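Local atomic coordinates of dihydropteridine reductase (Dictyostelium discoideum, PDB entry 3ORF), a protein that reduces quinonoid dihydropteridines to tetrahydropteridines with NADH or NADPH, and so probably regenerates the tetrahydrobiopterin cofactor of the aromatic amino acid hydroxylases. Residues Ser22-Ala36 with Ser46-Pro58. Numbering follows the deposited sequence.
Sequences SKNILVLGGSGALGA and SWNTISIDFRENP. With NAD (nicotinamide-adenine-dinucleotide), chain E.
The first beta-alpha-beta unit of the Rossmann fold brings strand 24-28 alongside strand 48-53, parallel to it, and the glycine-rich turn after the first strand meets the acidic end of the second at NAD. Parallel-sheet backbone hydrogen bonds run from Asn48 N to Lys23 O up to Gly29 N to Ile52 O. On one face Leu28 CD1 packs on Ile52 CG2 (3.6 Å), and Leu26 CD1 lies against Ile50 and Ile52. Asp53, its CG anti to the backbone N (chi1 -153°), turns its carboxylate to the turn. Its OD2 accepts a hydrogen bond from Ser31 N (2.7 Å), met on the anti side. Aspartate suits this strand end, as in other NAD-binding Rossmann folds, because OD2 can also take ribose O3B of NAD while OD1 takes O2B. Gly30 suits the turn because a CB would strike Ser51 OG; on Gly32 it would hit NAD O5B. Ser31 OG donates a hydrogen bond to Arg55 O (2.9 Å), and its CB covers one guanidinium face of Arg55, whose NH1 reaches both ribose hydroxyls. At the far end Lys23 CB sits over the six-membered ring of Trp47, 3.4 Å from its centroid; an alanine in place of this tryptophan would probably leave Lys23 CB without its ring face and open a gap beside Ile25. Trp47 meets Phe42 edge-to-face and also touches Phe221. Helix 33-44 covers Ile25, Val27 and Thr49, helix 108-133 packs on Leu26 and Leu28, and strand 88-93 continues the sheet beyond strand 24-28.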
ATOM      1  N   SER A  22      22.577 -14.574  25.474  1.00 60.61           N
ATOM      2  CA  SER A  22      21.618 -15.207  24.492  1.00 59.86           C
ATOM      3  C   SER A  22      20.937 -14.210  23.489  1.00 57.12           C
ATOM      4  O   SER A  22      20.463 -13.129  23.853  1.00 58.58           O
ATOM      5  CB  SER A  22      20.555 -16.006  25.226  1.00 60.88           C
ATOM      6  OG  SER A  22      19.689 -16.655  24.299  1.00 62.79           O
ATOM      7  N   LYS A  23      20.902 -14.546  22.219  1.00 53.32           N
ATOM      8  CA  LYS A  23      20.309 -13.595  21.311  1.00 49.58           C
ATOM      9  C   LYS A  23      18.873 -13.987  20.976  1.00 46.06           C
ATOM     10  O   LYS A  23      18.571 -15.149  20.875  1.00 43.98           O
ATOM     11  CB  LYS A  23      21.174 -13.463  20.067  1.00 50.14           C
ATOM     12  CG  LYS A  23      22.644 -13.078  20.359  1.00 52.20           C
ATOM     13  CD  LYS A  23      22.856 -11.613  20.185  1.00 55.16           C
ATOM     14  CE  LYS A  23      24.273 -11.356  19.762  1.00 60.12           C
ATOM     15  NZ  LYS A  23      24.593  -9.917  19.937  1.00 63.37           N
ATOM     16  N   ASN A  24      17.991 -13.003  20.844  1.00 43.50           N
ATOM     17  CA  ASN A  24      16.590 -13.282  20.497  1.00 41.61           C
ATOM     18  C   ASN A  24      16.225 -12.923  19.068  1.00 39.20           C
ATOM     19  O   ASN A  24      16.508 -11.802  18.591  1.00 37.31           O
ATOM     20  CB  ASN A  24      15.642 -12.556  21.445  1.00 41.07           C
ATOM     21  CG  ASN A  24      15.953 -12.868  22.887  1.00 44.20           C
ATOM     22  OD1 ASN A  24      16.326 -13.974  23.157  1.00 43.61           O
ATOM     23  ND2 ASN A  24      15.800 -11.895  23.806  1.00 40.05           N
ATOM     24  N   ILE A  25      15.527 -13.845  18.398  1.00 37.41           N
ATOM     25  CA  ILE A  25      14.916 -13.478  17.138  1.00 32.83           C
ATOM     26  C   ILE A  25      13.404 -13.609  17.226  1.00 32.61           C
ATOM     27  O   ILE A  25      12.890 -14.603  17.728  1.00 32.91           O
ATOM     28  CB  ILE A  25      15.504 -14.274  15.932  1.00 32.27           C
ATOM     29  CG1 ILE A  25      14.685 -13.971  14.660  1.00 28.45           C
ATOM     30  CG2 ILE A  25      15.496 -15.764  16.188  1.00 30.11           C
ATOM     31  CD1 ILE A  25      15.104 -14.802  13.400  1.00 28.17           C
ATOM     32  N   LEU A  26      12.697 -12.627  16.701  1.00 31.35           N
ATOM     33  CA  LEU A  26      11.248 -12.661  16.671  1.00 31.45           C
ATOM     34  C   LEU A  26      10.689 -12.690  15.276  1.00 30.05           C
ATOM     35  O   LEU A  26      11.150 -11.947  14.403  1.00 28.90           O
ATOM     36  CB  LEU A  26      10.712 -11.446  17.384  1.00 32.24           C
ATOM     37  CG  LEU A  26       9.281 -11.029  17.121  1.00 34.77           C
ATOM     38  CD1 LEU A  26       8.421 -12.013  17.695  1.00 40.07           C
ATOM     39  CD2 LEU A  26       9.083  -9.811  17.959  1.00 40.55           C
ATOM     40  N   VAL A  27       9.713 -13.554  15.032  1.00 29.04           N
ATOM     41  CA  VAL A  27       9.277 -13.807  13.667  1.00 27.34           C
ATOM     42  C   VAL A  27       7.739 -13.728  13.567  1.00 27.89           C
ATOM     43  O   VAL A  27       7.045 -14.550  14.185  1.00 27.42           O
ATOM     44  CB  VAL A  27       9.726 -15.186  13.152  1.00 27.62           C
ATOM     45  CG1 VAL A  27       9.295 -15.365  11.670  1.00 24.01           C
ATOM     46  CG2 VAL A  27      11.252 -15.438  13.344  1.00 25.07           C
ATOM     47  N   LEU A  28       7.238 -12.741  12.809  1.00 26.58           N
ATOM     48  CA  LEU A  28       5.787 -12.546  12.615  1.00 26.45           C
ATOM     49  C   LEU A  28       5.540 -13.415  11.416  1.00 28.26           C
ATOM     50  O   LEU A  28       6.351 -13.380  10.460  1.00 26.33           O
ATOM     51  CB  LEU A  28       5.480 -11.052  12.313  1.00 25.34           C
ATOM     52  CG  LEU A  28       4.012 -10.655  12.118  1.00 27.43           C
ATOM     53  CD1 LEU A  28       3.219 -10.984  13.455  1.00 25.91           C
ATOM     54  CD2 LEU A  28       3.867  -9.117  11.721  1.00 24.91           C
ATOM     55  N   GLY A  29       4.495 -14.262  11.458  1.00 29.31           N
ATOM     56  CA  GLY A  29       4.369 -15.259  10.420  1.00 28.65           C
ATOM     57  C   GLY A  29       5.201 -16.467  10.798  1.00 29.31           C
ATOM     58  O   GLY A  29       5.559 -17.313   9.937  1.00 28.71           O
ATOM     59  N   GLY A  30       5.578 -16.518  12.075  1.00 29.16           N
ATOM     60  CA  GLY A  30       6.403 -17.616  12.565  1.00 29.70           C
ATOM     61  C   GLY A  30       5.906 -19.043  12.363  1.00 31.50           C
ATOM     62  O   GLY A  30       6.683 -19.973  12.547  1.00 31.53           O
ATOM     63  N   SER A  31       4.667 -19.256  11.901  1.00 32.04           N
ATOM     64  CA  SER A  31       4.230 -20.646  11.668  1.00 34.15           C
ATOM     65  C   SER A  31       4.137 -20.997  10.205  1.00 33.81           C
ATOM     66  O   SER A  31       3.868 -22.175   9.895  1.00 33.73           O
ATOM     67  CB  SER A  31       2.860 -20.912  12.268  1.00 35.44           C
ATOM     68  OG  SER A  31       2.918 -20.760  13.689  1.00 42.58           O
ATOM     69  N   GLY A  32       4.338 -20.004   9.311  1.00 31.65           N
ATOM     70  CA  GLY A  32       4.261 -20.247   7.850  1.00 30.07           C
ATOM     71  C   GLY A  32       5.431 -21.081   7.385  1.00 29.16           C
ATOM     72  O   GLY A  32       6.306 -21.403   8.200  1.00 30.85           O
ATOM     73  N   ALA A  33       5.512 -21.403   6.102  1.00 29.30           N
ATOM     74  CA  ALA A  33       6.651 -22.191   5.626  1.00 29.89           C
ATOM     75  C   ALA A  33       7.988 -21.473   5.878  1.00 29.73           C
ATOM     76  O   ALA A  33       8.926 -22.021   6.484  1.00 29.69           O
ATOM     77  CB  ALA A  33       6.486 -22.503   4.161  1.00 29.51           C
ATOM     78  N   LEU A  34       8.106 -20.232   5.421  1.00 28.55           N
ATOM     79  CA  LEU A  34       9.376 -19.516   5.602  1.00 27.15           C
ATOM     80  C   LEU A  34       9.630 -19.244   7.079  1.00 27.69           C
ATOM     81  O   LEU A  34      10.743 -19.466   7.579  1.00 26.65           O
ATOM     82  CB  LEU A  34       9.395 -18.187   4.795  1.00 27.29           C
ATOM     83  CG  LEU A  34      10.611 -17.294   5.069  1.00 27.30           C
ATOM     84  CD1 LEU A  34      11.981 -17.990   4.649  1.00 22.81           C
ATOM     85  CD2 LEU A  34      10.349 -15.988   4.401  1.00 26.57           C
ATOM     86  N   GLY A  35       8.583 -18.741   7.746  1.00 28.04           N
ATOM     87  CA  GLY A  35       8.658 -18.328   9.123  1.00 27.57           C
ATOM     88  C   GLY A  35       9.133 -19.486   9.993  1.00 30.43           C
ATOM     89  O   GLY A  35      10.030 -19.304  10.851  1.00 29.45           O
ATOM     90  N   ALA A  36       8.578 -20.683   9.750  1.00 30.37           N
ATOM     91  CA  ALA A  36       9.002 -21.879  10.530  1.00 33.59           C
ATOM     92  C   ALA A  36      10.417 -22.352  10.188  1.00 34.54           C
ATOM     93  O   ALA A  36      11.106 -22.903  11.064  1.00 37.24           O
ATOM     94  CB  ALA A  36       7.978 -23.070  10.407  1.00 32.84           C
ATOM     95  N   SER A  46      21.526 -21.902  18.299  1.00 46.71           N
ATOM     96  CA  SER A  46      21.353 -21.571  19.708  1.00 48.13           C
ATOM     97  C   SER A  46      20.825 -20.159  20.006  1.00 47.65           C
ATOM     98  O   SER A  46      21.114 -19.635  21.059  1.00 49.02           O
ATOM     99  CB  SER A  46      22.642 -21.887  20.518  1.00 51.18           C
ATOM    100  OG  SER A  46      23.063 -23.241  20.291  1.00 53.14           O
ATOM    101  N   TRP A  47      20.053 -19.543  19.091  1.00 44.99           N
ATOM    102  CA  TRP A  47      19.335 -18.335  19.433  1.00 43.21           C
ATOM    103  C   TRP A  47      18.038 -18.744  20.115  1.00 43.57           C
ATOM    104  O   TRP A  47      17.484 -19.815  19.888  1.00 43.26           O
ATOM    105  CB  TRP A  47      19.029 -17.483  18.177  1.00 42.40           C
ATOM    106  CG  TRP A  47      20.187 -16.638  17.679  1.00 39.14           C
ATOM    107  CD1 TRP A  47      21.458 -17.017  17.517  1.00 40.51           C
ATOM    108  CD2 TRP A  47      20.115 -15.268  17.266  1.00 36.73           C
ATOM    109  NE1 TRP A  47      22.233 -15.976  17.064  1.00 39.32           N
ATOM    110  CE2 TRP A  47      21.425 -14.879  16.897  1.00 38.06           C
ATOM    111  CE3 TRP A  47      19.083 -14.333  17.223  1.00 32.84           C
ATOM    112  CZ2 TRP A  47      21.739 -13.581  16.452  1.00 34.23           C
ATOM    113  CZ3 TRP A  47      19.374 -13.031  16.799  1.00 33.59           C
ATOM    114  CH2 TRP A  47      20.710 -12.671  16.418  1.00 34.08           C
ATOM    115  N   ASN A  48      17.533 -17.853  20.936  1.00 44.16           N
ATOM    116  CA  ASN A  48      16.232 -17.992  21.485  1.00 45.93           C
ATOM    117  C   ASN A  48      15.252 -17.461  20.389  1.00 43.94           C
ATOM    118  O   ASN A  48      15.468 -16.382  19.780  1.00 41.86           O
ATOM    119  CB  ASN A  48      16.241 -17.147  22.737  1.00 48.99           C
ATOM    120  CG  ASN A  48      15.168 -17.508  23.693  1.00 56.12           C
ATOM    121  OD1 ASN A  48      14.141 -16.837  23.745  1.00 62.63           O
ATOM    122  ND2 ASN A  48      15.387 -18.569  24.481  1.00 63.63           N
ATOM    123  N   THR A  49      14.202 -18.242  20.114  1.00 43.16           N
ATOM    124  CA  THR A  49      13.239 -17.927  19.060  1.00 41.02           C
ATOM    125  C   THR A  49      11.839 -17.605  19.582  1.00 41.54           C
ATOM    126  O   THR A  49      11.366 -18.259  20.510  1.00 43.52           O
ATOM    127  CB  THR A  49      13.095 -19.108  18.115  1.00 39.88           C
ATOM    128  OG1 THR A  49      12.648 -20.258  18.859  1.00 42.69           O
ATOM    129  CG2 THR A  49      14.411 -19.392  17.436  1.00 39.21           C
ATOM    130  N   ILE A  50      11.170 -16.622  18.972  1.00 39.04           N
ATOM    131  CA  ILE A  50       9.805 -16.247  19.354  1.00 38.10           C
ATOM    132  C   ILE A  50       8.948 -16.122  18.087  1.00 37.15           C
ATOM    133  O   ILE A  50       9.422 -15.552  17.070  1.00 36.00           O
ATOM    134  CB  ILE A  50       9.766 -14.922  20.060  1.00 39.04           C
ATOM    135  CG1 ILE A  50      10.577 -14.972  21.347  1.00 39.96           C
ATOM    136  CG2 ILE A  50       8.353 -14.555  20.382  1.00 38.58           C
ATOM    137  CD1 ILE A  50      11.298 -13.748  21.559  1.00 40.62           C
ATOM    138  N   SER A  51       7.712 -16.623  18.128  1.00 35.90           N
ATOM    139  CA  SER A  51       6.850 -16.650  16.938  1.00 35.35           C
ATOM    140  C   SER A  51       5.505 -16.017  17.259  1.00 35.87           C
ATOM    141  O   SER A  51       4.911 -16.335  18.281  1.00 37.52           O
ATOM    142  CB  SER A  51       6.699 -18.107  16.413  1.00 34.25           C
ATOM    143  OG  SER A  51       5.667 -18.282  15.446  1.00 36.07           O
ATOM    144  N   ILE A  52       5.072 -15.059  16.428  1.00 34.18           N
ATOM    145  CA  ILE A  52       3.692 -14.569  16.448  1.00 33.87           C
ATOM    146  C   ILE A  52       3.051 -14.986  15.114  1.00 33.56           C
ATOM    147  O   ILE A  52       3.636 -14.791  14.043  1.00 32.54           O
ATOM    148  CB  ILE A  52       3.621 -13.002  16.592  1.00 33.48           C
ATOM    149  CG1 ILE A  52       4.359 -12.488  17.851  1.00 32.08           C
ATOM    150  CG2 ILE A  52       2.167 -12.486  16.525  1.00 31.47           C
ATOM    151  CD1 ILE A  52       4.776 -10.956  17.742  1.00 26.79           C
ATOM    152  N   ASP A  53       1.864 -15.562  15.183  1.00 35.45           N
ATOM    153  CA  ASP A  53       1.127 -16.054  14.004  1.00 37.07           C
ATOM    154  C   ASP A  53      -0.339 -16.320  14.427  1.00 39.14           C
ATOM    155  O   ASP A  53      -0.703 -16.045  15.619  1.00 39.40           O
ATOM    156  CB  ASP A  53       1.814 -17.284  13.402  1.00 34.72           C
ATOM    157  CG  ASP A  53       1.532 -17.432  11.927  1.00 36.14           C
ATOM    158  OD1 ASP A  53       0.391 -17.105  11.486  1.00 37.61           O
ATOM    159  OD2 ASP A  53       2.471 -17.840  11.181  1.00 35.23           O
ATOM    160  N   PHE A  54      -1.189 -16.776  13.495  1.00 40.27           N
ATOM    161  CA  PHE A  54      -2.604 -17.079  13.870  1.00 42.91           C
ATOM    162  C   PHE A  54      -2.726 -18.390  14.652  1.00 44.17           C
ATOM    163  O   PHE A  54      -3.661 -18.587  15.418  1.00 46.57           O
ATOM    164  CB  PHE A  54      -3.601 -17.030  12.688  1.00 42.22           C
ATOM    165  CG  PHE A  54      -3.633 -15.694  11.980  1.00 44.35           C
ATOM    166  CD1 PHE A  54      -3.496 -15.611  10.588  1.00 44.73           C
ATOM    167  CD2 PHE A  54      -3.744 -14.491  12.702  1.00 46.19           C
ATOM    168  CE1 PHE A  54      -3.493 -14.337   9.929  1.00 42.87           C
ATOM    169  CE2 PHE A  54      -3.719 -13.223  12.032  1.00 41.13           C
ATOM    170  CZ  PHE A  54      -3.616 -13.172  10.684  1.00 44.04           C
ATOM    171  N   ARG A  55      -1.745 -19.260  14.478  1.00 44.85           N
ATOM    172  CA  ARG A  55      -1.681 -20.530  15.190  1.00 45.36           C
ATOM    173  C   ARG A  55      -0.247 -20.629  15.798  1.00 45.46           C
ATOM    174  O   ARG A  55       0.683 -19.877  15.392  1.00 43.12           O
ATOM    175  CB  ARG A  55      -2.053 -21.676  14.230  1.00 45.18           C
ATOM    176  CG  ARG A  55      -1.021 -21.978  13.185  1.00 46.84           C
ATOM    177  CD  ARG A  55      -1.626 -22.526  11.873  1.00 52.33           C
ATOM    178  NE  ARG A  55      -0.584 -22.598  10.822  1.00 55.41           N
ATOM    179  CZ  ARG A  55      -0.251 -21.578  10.017  1.00 55.17           C
ATOM    180  NH1 ARG A  55      -0.894 -20.412  10.098  1.00 55.14           N
ATOM    181  NH2 ARG A  55       0.717 -21.716   9.121  1.00 53.06           N
ATOM    182  N   GLU A  56      -0.094 -21.500  16.787  1.00 45.05           N
ATOM    183  CA  GLU A  56       1.150 -21.625  17.536  1.00 46.50           C
ATOM    184  C   GLU A  56       2.238 -22.254  16.667  1.00 44.43           C
ATOM    185  O   GLU A  56       1.934 -23.002  15.702  1.00 43.31           O
ATOM    186  CB  GLU A  56       0.927 -22.541  18.790  1.00 48.92           C
ATOM    187  CG  GLU A  56      -0.273 -22.170  19.738  1.00 55.46           C
ATOM    188  CD  GLU A  56      -0.057 -20.905  20.636  1.00 62.72           C
ATOM    189  OE1 GLU A  56      -0.745 -20.801  21.686  1.00 65.25           O
ATOM    190  OE2 GLU A  56       0.775 -19.994  20.289  1.00 66.34           O
ATOM    191  N   ASN A  57       3.489 -22.004  17.045  1.00 42.85           N
ATOM    192  CA  ASN A  57       4.623 -22.742  16.491  1.00 43.06           C
ATOM    193  C   ASN A  57       5.314 -23.398  17.654  1.00 45.23           C
ATOM    194  O   ASN A  57       6.154 -22.741  18.329  1.00 45.34           O
ATOM    195  CB  ASN A  57       5.640 -21.875  15.743  1.00 40.98           C
ATOM    196  CG  ASN A  57       6.780 -22.720  15.151  1.00 43.37           C
ATOM    197  OD1 ASN A  57       7.564 -22.233  14.318  1.00 39.46           O
ATOM    198  ND2 ASN A  57       6.882 -24.000  15.577  1.00 38.69           N
ATOM    199  N   PRO A  58       4.967 -24.685  17.919  1.00 46.64           N
ATOM    200  CA  PRO A  58       5.398 -25.303  19.189  1.00 49.16           C
ATOM    201  C   PRO A  58       6.889 -25.519  19.139  1.00 49.59           C
ATOM    202  O   PRO A  58       7.495 -25.613  20.145  1.00 51.21           O
ATOM    203  CB  PRO A  58       4.623 -26.640  19.229  1.00 50.07           C
ATOM    204  CG  PRO A  58       4.297 -26.960  17.768  1.00 48.34           C
ATOM    205  CD  PRO A  58       4.248 -25.629  17.030  1.00 46.35           C
TER
HETATM  206  PA  NAD E 901       2.643 -19.234   4.256  1.00 34.60           P
HETATM  207  O1A NAD E 901       1.235 -19.043   3.823  1.00 37.00           O
HETATM  208  O2A NAD E 901       3.157 -20.584   4.616  1.00 32.27           O
HETATM  209  O5B NAD E 901       2.806 -18.397   5.659  1.00 35.20           O
HETATM  210  C5B NAD E 901       2.421 -17.099   5.935  1.00 35.50           C
HETATM  211  C4B NAD E 901       2.164 -17.050   7.452  1.00 35.46           C
HETATM  212  O4B NAD E 901       1.718 -15.693   7.739  1.00 36.35           O
HETATM  213  C3B NAD E 901       0.959 -17.964   7.802  1.00 36.75           C
HETATM  214  O3B NAD E 901       1.224 -18.607   9.026  1.00 36.88           O
HETATM  215  C2B NAD E 901      -0.165 -17.001   8.131  1.00 38.45           C
HETATM  216  O2B NAD E 901      -1.005 -17.515   9.178  1.00 40.13           O
HETATM  217  C1B NAD E 901       0.634 -15.793   8.660  1.00 38.25           C
HETATM  218  N9A NAD E 901      -0.053 -14.478   8.530  1.00 38.27           N
HETATM  219  C8A NAD E 901      -0.806 -14.096   7.466  1.00 36.75           C
HETATM  220  N7A NAD E 901      -1.196 -12.833   7.699  1.00 40.02           N
HETATM  221  C5A NAD E 901      -0.729 -12.423   8.919  1.00 38.71           C
HETATM  222  C6A NAD E 901      -0.820 -11.225   9.694  1.00 38.64           C
HETATM  223  N6A NAD E 901      -1.576 -10.176   9.288  1.00 37.52           N
HETATM  224  N1A NAD E 901      -0.177 -11.151  10.895  1.00 37.07           N
HETATM  225  C2A NAD E 901       0.506 -12.195  11.347  1.00 33.82           C
HETATM  226  N3A NAD E 901       0.607 -13.335  10.632  1.00 33.58           N
HETATM  227  C4A NAD E 901      -0.012 -13.492   9.441  1.00 35.47           C
HETATM  228  O3  NAD E 901       3.505 -18.494   3.164  1.00 31.68           O
HETATM  229  PN  NAD E 901       4.995 -18.629   2.818  1.00 39.18           P
HETATM  230  O1N NAD E 901       4.987 -19.501   1.600  1.00 41.13           O
HETATM  231  O2N NAD E 901       5.879 -18.878   4.031  1.00 36.14           O
HETATM  232  O5D NAD E 901       5.414 -17.151   2.293  1.00 42.49           O
HETATM  233  C5D NAD E 901       6.085 -16.195   3.123  1.00 50.66           C
HETATM  234  C4D NAD E 901       6.147 -14.824   2.421  1.00 55.69           C
HETATM  235  O4D NAD E 901       6.546 -15.001   1.036  1.00 59.36           O
HETATM  236  C3D NAD E 901       4.844 -14.018   2.358  1.00 56.37           C
HETATM  237  O3D NAD E 901       5.169 -12.678   2.871  1.00 53.22           O
HETATM  238  C2D NAD E 901       4.509 -13.937   0.861  1.00 59.37           C
HETATM  239  O2D NAD E 901       3.816 -12.695   0.657  1.00 58.46           O
HETATM  240  C1D NAD E 901       5.963 -13.851   0.347  1.00 60.63           C
HETATM  241  N1N NAD E 901       6.532 -13.772  -1.075  1.00 62.96           N
HETATM  242  C2N NAD E 901       6.751 -14.918  -1.960  1.00 63.57           C
HETATM  243  C3N NAD E 901       7.316 -14.664  -3.258  1.00 61.26           C
HETATM  244  C7N NAD E 901       7.622 -15.774  -4.301  1.00 55.51           C
HETATM  245  O7N NAD E 901       7.316 -15.597  -5.496  1.00 56.55           O
HETATM  246  N7N NAD E 901       8.283 -16.842  -3.808  1.00 38.14           N
HETATM  247  C4N NAD E 901       7.672 -13.348  -3.640  1.00 63.76           C
HETATM  248  C5N NAD E 901       7.485 -12.270  -2.766  1.00 62.21           C
HETATM  249  C6N NAD E 901       6.926 -12.484  -1.516  1.00 59.60           C